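Local coordinates for putative glutathione-regulated potassium-efflux system protein KefB (Vibrio parahaemolyticus RIMD 2210633, PDB 3C85), which is probably a potassium:proton antiporter of the CPA2 family, represented here by its cytosolic TrkA-N (RCK-type) domain, which binds AMP, at residues V42-M47 with D56-R61. Sequence-based numbering, arbitrary orientation.
Sequences VLILGM and DELRAR
Val42 meets Leu58 tip to tip, its CG1 methyl lying 3.9 Å from CD1 of the leucine. With CG1 anti to the backbone N (chi1 -178°), that branch is the one that comes nearest the leucine. The backbones stay well apart, with Val42 CA and Leu58 CA separated by 9.1 Å, so the gap is spanned by side chains alone. Phe179 of the second subunit also packs on Val42. Two residues on, Ile44 points to the same face of the strand and reaches the same methyl, its CD1 4.2 Å from Leu58 CD1, the looser of the two contacts. The extended outer part of the isoleucine chain (chi2 177°) carries CD1 that far. One leucine branch thus touches both strand residues, and the interface is small, 98 Å² summed over both sides, buried and wholly apolar.

The alternation Val42, Ile44 is that of a beta strand laid against a helix: strand 42-45, helix 49-62 and strand 66-70 form the first beta-alpha-beta unit of a Rossmann-type fold, and strand 42-45 lies inside the parallel sheet, between strands 66-70 and 108-111. Gly46 opens the turn after the strand and fits the first glycine of a GxGxxG pattern, consistent with nucleotide binding. At selenomethionine Met47 the backbone N is hydrogen-bonded to OE1, a side-chain oxygen of Glu70, a residue of the AMP site, which is empty in this chain, while the side chain packs on Thr52 and Tyr55 in the earlier turns of helix 49-62.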
ATOM      1  N   VAL A  42     -15.661  12.052  -6.055  1.00 25.88           N
ATOM      2  CA  VAL A  42     -14.308  11.917  -5.477  1.00 24.57           C
ATOM      3  C   VAL A  42     -13.364  12.685  -6.392  1.00 24.62           C
ATOM      4  O   VAL A  42     -13.434  12.518  -7.597  1.00 24.01           O
ATOM      5  CB  VAL A  42     -13.839  10.419  -5.379  1.00 24.67           C
ATOM      6  CG1 VAL A  42     -12.455  10.315  -4.719  1.00 24.14           C
ATOM      7  CG2 VAL A  42     -14.846   9.580  -4.573  1.00 25.09           C
ATOM      8  N   LEU A  43     -12.535  13.556  -5.824  1.00 22.74           N
ATOM      9  CA  LEU A  43     -11.454  14.189  -6.561  1.00 23.73           C
ATOM     10  C   LEU A  43     -10.173  13.498  -6.109  1.00 22.55           C
ATOM     11  O   LEU A  43      -9.914  13.422  -4.900  1.00 23.80           O
ATOM     12  CB  LEU A  43     -11.390  15.655  -6.197  1.00 24.31           C
ATOM     13  CG  LEU A  43     -10.718  16.702  -7.035  1.00 29.65           C
ATOM     14  CD1 LEU A  43     -11.120  16.655  -8.528  1.00 33.42           C
ATOM     15  CD2 LEU A  43     -11.196  18.032  -6.427  1.00 32.65           C
ATOM     16  N   ILE A  44      -9.395  12.952  -7.043  1.00 21.88           N
ATOM     17  CA  ILE A  44      -8.127  12.278  -6.655  1.00 21.12           C
ATOM     18  C   ILE A  44      -6.968  13.144  -7.142  1.00 21.53           C
ATOM     19  O   ILE A  44      -6.752  13.307  -8.312  1.00 21.83           O
ATOM     20  CB  ILE A  44      -8.023  10.851  -7.210  1.00 21.45           C
ATOM     21  CG1 ILE A  44      -9.260  10.041  -6.735  1.00 19.27           C
ATOM     22  CG2 ILE A  44      -6.688  10.187  -6.776  1.00 21.07           C
ATOM     23  CD1 ILE A  44      -9.287   8.639  -7.283  1.00 20.07           C
ATOM     24  N   LEU A  45      -6.253  13.758  -6.232  1.00 22.48           N
ATOM     25  CA  LEU A  45      -5.208  14.674  -6.655  1.00 21.88           C
ATOM     26  C   LEU A  45      -3.891  13.894  -6.754  1.00 24.02           C
ATOM     27  O   LEU A  45      -3.279  13.562  -5.721  1.00 24.28           O
ATOM     28  CB  LEU A  45      -5.092  15.798  -5.631  1.00 22.69           C
ATOM     29  CG  LEU A  45      -6.378  16.641  -5.425  1.00 25.02           C
ATOM     30  CD1 LEU A  45      -6.127  17.709  -4.359  1.00 24.95           C
ATOM     31  CD2 LEU A  45      -6.765  17.296  -6.748  1.00 25.39           C
ATOM     32  N   GLY A  46      -3.440  13.619  -7.974  1.00 22.48           N
ATOM     33  CA  GLY A  46      -2.178  12.874  -8.158  1.00 21.91           C
ATOM     34  C   GLY A  46      -2.650  11.558  -8.705  1.00 21.80           C
ATOM     35  O   GLY A  46      -3.412  10.867  -8.032  1.00 21.43           O
HETATM   36  N   MSE A  47      -2.233  11.223  -9.929  1.00 21.04           N
HETATM   37  CA  MSE A  47      -2.582   9.927 -10.523  1.00 21.73           C
HETATM   38  C   MSE A  47      -1.336   9.140 -10.919  1.00 22.33           C
HETATM   39  O   MSE A  47      -1.259   8.560 -12.025  1.00 22.66           O
HETATM   40  CB  MSE A  47      -3.543  10.109 -11.729  1.00 21.86           C
HETATM   41  CG  MSE A  47      -4.892  10.555 -11.327  1.00 18.19           C
HETATM   42 SE   MSE A  47      -5.950   9.233 -10.380  0.70 20.38          SE
HETATM   43  CE  MSE A  47      -6.082   7.879 -11.793  1.00 21.40           C
ATOM     44  N   ASP A  56      -8.964   2.963  -9.278  1.00 25.29           N
ATOM     45  CA  ASP A  56      -9.425   1.667  -9.769  1.00 25.70           C
ATOM     46  C   ASP A  56     -10.189   0.866  -8.710  1.00 26.86           C
ATOM     47  O   ASP A  56     -11.197   0.197  -9.011  1.00 27.40           O
ATOM     48  CB  ASP A  56      -8.232   0.897 -10.277  1.00 26.38           C
ATOM     49  CG  ASP A  56      -7.796   1.354 -11.640  1.00 27.75           C
ATOM     50  OD1 ASP A  56      -8.391   2.316 -12.200  1.00 27.56           O
ATOM     51  OD2 ASP A  56      -6.828   0.763 -12.145  1.00 30.56           O
ATOM     52  N   GLU A  57      -9.710   0.926  -7.471  1.00 26.37           N
ATOM     53  CA  GLU A  57     -10.407   0.302  -6.340  1.00 27.88           C
ATOM     54  C   GLU A  57     -11.812   0.912  -6.079  1.00 28.38           C
ATOM     55  O   GLU A  57     -12.793   0.189  -5.885  1.00 28.64           O
ATOM     56  CB  GLU A  57      -9.516   0.373  -5.103  1.00 27.87           C
ATOM     57  CG  GLU A  57     -10.142  -0.171  -3.830  1.00 32.97           C
ATOM     58  CD  GLU A  57     -10.276  -1.677  -3.854  1.00 39.40           C
ATOM     59  OE1 GLU A  57      -9.545  -2.353  -4.623  1.00 44.48           O
ATOM     60  OE2 GLU A  57     -11.113  -2.191  -3.099  1.00 43.90           O
ATOM     61  N   LEU A  58     -11.910   2.230  -6.095  1.00 28.67           N
ATOM     62  CA  LEU A  58     -13.225   2.896  -6.058  1.00 30.65           C
ATOM     63  C   LEU A  58     -14.095   2.553  -7.269  1.00 31.94           C
ATOM     64  O   LEU A  58     -15.307   2.342  -7.113  1.00 32.55           O
ATOM     65  CB  LEU A  58     -13.066   4.429  -5.968  1.00 29.45           C
ATOM     66  CG  LEU A  58     -12.385   4.976  -4.706  1.00 30.35           C
ATOM     67  CD1 LEU A  58     -11.957   6.439  -4.859  1.00 27.91           C
ATOM     68  CD2 LEU A  58     -13.298   4.773  -3.483  1.00 29.85           C
ATOM     69  N   ARG A  59     -13.520   2.541  -8.478  1.00 33.56           N
ATOM     70  CA  ARG A  59     -14.325   2.185  -9.660  1.00 36.18           C
ATOM     71  C   ARG A  59     -14.942   0.780  -9.513  1.00 36.43           C
ATOM     72  O   ARG A  59     -16.096   0.561  -9.860  1.00 35.56           O
ATOM     73  CB  ARG A  59     -13.522   2.283 -10.956  1.00 36.35           C
ATOM     74  CG  ARG A  59     -14.330   1.857 -12.197  1.00 38.59           C
ATOM     75  CD  ARG A  59     -13.474   1.703 -13.452  1.00 38.96           C
ATOM     76  NE  ARG A  59     -13.015   2.990 -14.002  0.70 41.55           N
ATOM     77  CZ  ARG A  59     -13.603   3.689 -14.979  0.70 41.38           C
ATOM     78  NH1 ARG A  59     -13.050   4.841 -15.373  1.00 33.55           N
ATOM     79  NH2 ARG A  59     -14.732   3.257 -15.578  1.00 43.69           N
ATOM     80  N   ALA A  60     -14.164  -0.161  -8.977  1.00 37.67           N
ATOM     81  CA  ALA A  60     -14.634  -1.530  -8.756  1.00 39.58           C
ATOM     82  C   ALA A  60     -15.828  -1.618  -7.797  1.00 40.70           C
ATOM     83  O   ALA A  60     -16.710  -2.444  -7.986  1.00 41.69           O
ATOM     84  CB  ALA A  60     -13.474  -2.386  -8.241  1.00 38.79           C
ATOM     85  N   ARG A  61     -15.839  -0.787  -6.751  1.00 42.33           N
ATOM     86  CA  ARG A  61     -16.883  -0.827  -5.708  1.00 43.47           C
ATOM     87  C   ARG A  61     -18.080   0.079  -6.040  1.00 43.99           C
ATOM     88  O   ARG A  61     -19.254  -0.310  -5.849  1.00 44.13           O
ATOM     89  CB  ARG A  61     -16.284  -0.458  -4.337  1.00 44.24           C
ATOM     90  CG  ARG A  61     -17.227  -0.586  -3.118  1.00 47.49           C
ATOM     91  CD  ARG A  61     -16.528  -1.250  -1.917  1.00 53.03           C
ATOM     92  NE  ARG A  61     -16.601  -2.715  -1.997  1.00 57.67           N
ATOM     93  CZ  ARG A  61     -15.979  -3.563  -1.180  1.00 59.12           C
ATOM     94  NH1 ARG A  61     -15.218  -3.117  -0.184  1.00 59.90           N
ATOM     95  NH2 ARG A  61     -16.121  -4.871  -1.363  1.00 61.22           N
TER